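Uncharacterized protein DUF1344 (Bacteroides vulgatus ATCC 8482, PDB 3K6O) is of unknown function but belongs to the NigD-like family, with an N-terminal OB domain followed by a C-terminal beta-sandwich domain. Local coordinates at residues V43-V48 and S64-G69. Numbering follows the deposited sequence.
Sequences VVQHIV and SFLEAG. With SO4 (sulfate ion), chain G.
Val44 meets Leu66 through a single pair of methyls, CG2 of the valine lying 3.7 Å from CD1 of the leucine; the two side chains point oppositely and overlap just at these methyls. Val44 sits where the chain turns a corner, and with chi1 at -63° its CG2 falls between backbone N and carbonyl carbon, on the side facing Leu66. Next along, Gln45 sends its extended chain roughly perpendicular to the leucine, which lays one face of the amide against the same methyl, OE1 to Leu66 CD1 being 3.8 Å. That oxygen takes a hydrogen bond from Arg78 NH1, while NE2 donates to a tetraethylene glycol probably left from crystallisation. No hydrogen bond links the two segments directly: in this NigD-like OB domain, strands 45-46 and 58-66 both pair with strand 75-93, the first parallel and the second antiparallel, and Leu66 and Glu67 form a classic beta bulge opposite Asn76. His46 is gripped at both ring nitrogens: ND1 donates to Val48 O at 2.9 Å, with the oxygen in the ring plane but the nitrogen well above the carbonyl plane, and NE2 donates a bent hydrogen bond (2.6 Å, 135°) to O2 of a sulfate, probably from the crystallisation liquor, that Arg51 NH2 also binds. A leucine in place of His46 would probably leave Val48 O without this donor and the sulfate without the imidazole N-H.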
loop_
_atom_site.group_PDB
_atom_site.type_symbol
_atom_site.label_atom_id
_atom_site.label_comp_id
_atom_site.label_asym_id
_atom_site.label_seq_id
_atom_site.Cartn_x
_atom_site.Cartn_y
_atom_site.Cartn_z
ATOM N N VAL A 43 6.786 -15.354 13.880
ATOM C CA VAL A 43 7.501 -16.196 12.908
ATOM C C VAL A 43 8.258 -17.338 13.588
ATOM O O VAL A 43 9.261 -17.101 14.270
ATOM C CB VAL A 43 8.481 -15.370 12.033
ATOM C CG1 VAL A 43 9.154 -16.279 10.973
ATOM C CG2 VAL A 43 7.762 -14.169 11.353
ATOM N N VAL A 44 7.786 -18.576 13.417
ATOM C CA VAL A 44 8.452 -19.723 14.018
ATOM C C VAL A 44 9.226 -20.532 12.972
ATOM O O VAL A 44 10.065 -21.311 13.342
ATOM C CB VAL A 44 7.471 -20.676 14.786
ATOM C CG1 VAL A 44 6.837 -19.946 15.960
ATOM C CG2 VAL A 44 6.359 -21.231 13.840
ATOM N N GLN A 45 8.918 -20.362 11.685
ATOM C CA GLN A 45 9.708 -20.933 10.604
ATOM C C GLN A 45 9.843 -19.879 9.508
ATOM O O GLN A 45 8.927 -19.084 9.283
ATOM C CB GLN A 45 9.030 -22.188 10.049
ATOM C CG GLN A 45 8.943 -23.386 11.055
ATOM C CD GLN A 45 8.090 -24.532 10.574
ATOM O OE1 GLN A 45 7.594 -24.519 9.447
ATOM N NE2 GLN A 45 7.892 -25.545 11.442
ATOM N N HIS A 46 10.979 -19.882 8.826
ATOM C CA HIS A 46 11.203 -18.988 7.692
ATOM C C HIS A 46 12.027 -19.697 6.617
ATOM O O HIS A 46 12.925 -20.474 6.925
ATOM C CB HIS A 46 11.903 -17.714 8.151
ATOM C CG HIS A 46 13.289 -17.947 8.630
ATOM N ND1 HIS A 46 14.393 -17.452 7.976
ATOM C CD2 HIS A 46 13.760 -18.683 9.667
ATOM C CE1 HIS A 46 15.485 -17.846 8.609
ATOM N NE2 HIS A 46 15.127 -18.613 9.623
ATOM N N ILE A 47 11.693 -19.444 5.354
ATOM C CA ILE A 47 12.385 -20.028 4.204
ATOM C C ILE A 47 13.277 -18.944 3.569
ATOM O O ILE A 47 14.222 -19.242 2.839
ATOM C CB ILE A 47 11.347 -20.525 3.166
ATOM C CG1 ILE A 47 10.443 -21.593 3.784
ATOM C CG2 ILE A 47 12.006 -21.018 1.865
ATOM C CD1 ILE A 47 11.169 -22.797 4.354
ATOM N N VAL A 48 12.948 -17.678 3.852
ATOM C CA VAL A 48 13.742 -16.543 3.423
ATOM C C VAL A 48 14.126 -15.721 4.650
ATOM O O VAL A 48 13.491 -15.853 5.706
ATOM C CB VAL A 48 12.970 -15.669 2.418
ATOM C CG1 VAL A 48 12.686 -16.466 1.151
ATOM C CG2 VAL A 48 11.673 -15.130 3.065
ATOM N N SER A 64 2.169 -19.313 5.947
ATOM C CA SER A 64 1.433 -20.496 6.332
ATOM C C SER A 64 1.094 -20.389 7.799
ATOM O O SER A 64 1.987 -20.266 8.658
ATOM C CB SER A 64 2.265 -21.768 6.130
ATOM O OG SER A 64 2.573 -22.005 4.768
ATOM N N PHE A 65 -0.183 -20.454 8.109
ATOM C CA PHE A 65 -0.604 -20.303 9.484
ATOM C C PHE A 65 -0.553 -21.666 10.131
ATOM O O PHE A 65 -1.329 -22.533 9.772
ATOM C CB PHE A 65 -2.010 -19.692 9.553
ATOM C CG PHE A 65 -2.054 -18.287 9.113
ATOM C CD1 PHE A 65 -2.039 -17.972 7.771
ATOM C CD2 PHE A 65 -2.087 -17.268 10.024
ATOM C CE1 PHE A 65 -2.058 -16.637 7.356
ATOM C CE2 PHE A 65 -2.108 -15.943 9.609
ATOM C CZ PHE A 65 -2.101 -15.636 8.282
ATOM N N LEU A 66 0.391 -21.864 11.045
ATOM C CA LEU A 66 0.662 -23.196 11.571
ATOM C C LEU A 66 -0.169 -23.560 12.805
ATOM O O LEU A 66 -0.539 -24.718 12.981
ATOM C CB LEU A 66 2.144 -23.359 11.869
ATOM C CG LEU A 66 3.131 -23.188 10.712
ATOM C CD1 LEU A 66 4.530 -23.233 11.276
ATOM C CD2 LEU A 66 2.959 -24.210 9.555
ATOM N N GLU A 67 -0.452 -22.589 13.659
ATOM C CA GLU A 67 -1.250 -22.833 14.860
ATOM C C GLU A 67 -1.551 -21.520 15.594
ATOM O O GLU A 67 -0.908 -20.482 15.344
ATOM C CB GLU A 67 -0.469 -23.770 15.800
ATOM C CG GLU A 67 0.664 -23.033 16.503
ATOM C CD GLU A 67 1.965 -23.784 16.581
ATOM O OE1 GLU A 67 1.966 -25.002 16.332
ATOM O OE2 GLU A 67 3.001 -23.140 16.889
ATOM N N ALA A 68 -2.515 -21.552 16.497
ATOM C CA ALA A 68 -2.769 -20.420 17.378
ATOM C C ALA A 68 -1.482 -20.054 18.123
ATOM O O ALA A 68 -0.667 -20.912 18.417
ATOM C CB ALA A 68 -3.902 -20.739 18.392
ATOM N N GLY A 69 -1.323 -18.778 18.445
ATOM C CA GLY A 69 -0.102 -18.294 19.079
ATOM C C GLY A 69 -0.151 -18.186 20.587
ATOM O O GLY A 69 -0.642 -19.052 21.249
HETATM S S SO4 G . 17.584 -20.373 11.191
HETATM O O1 SO4 G . 16.559 -20.419 12.240
HETATM O O2 SO4 G . 17.552 -19.097 10.494
HETATM O O3 SO4 G . 18.909 -20.483 11.807
HETATM O O4 SO4 G . 17.298 -21.440 10.224
#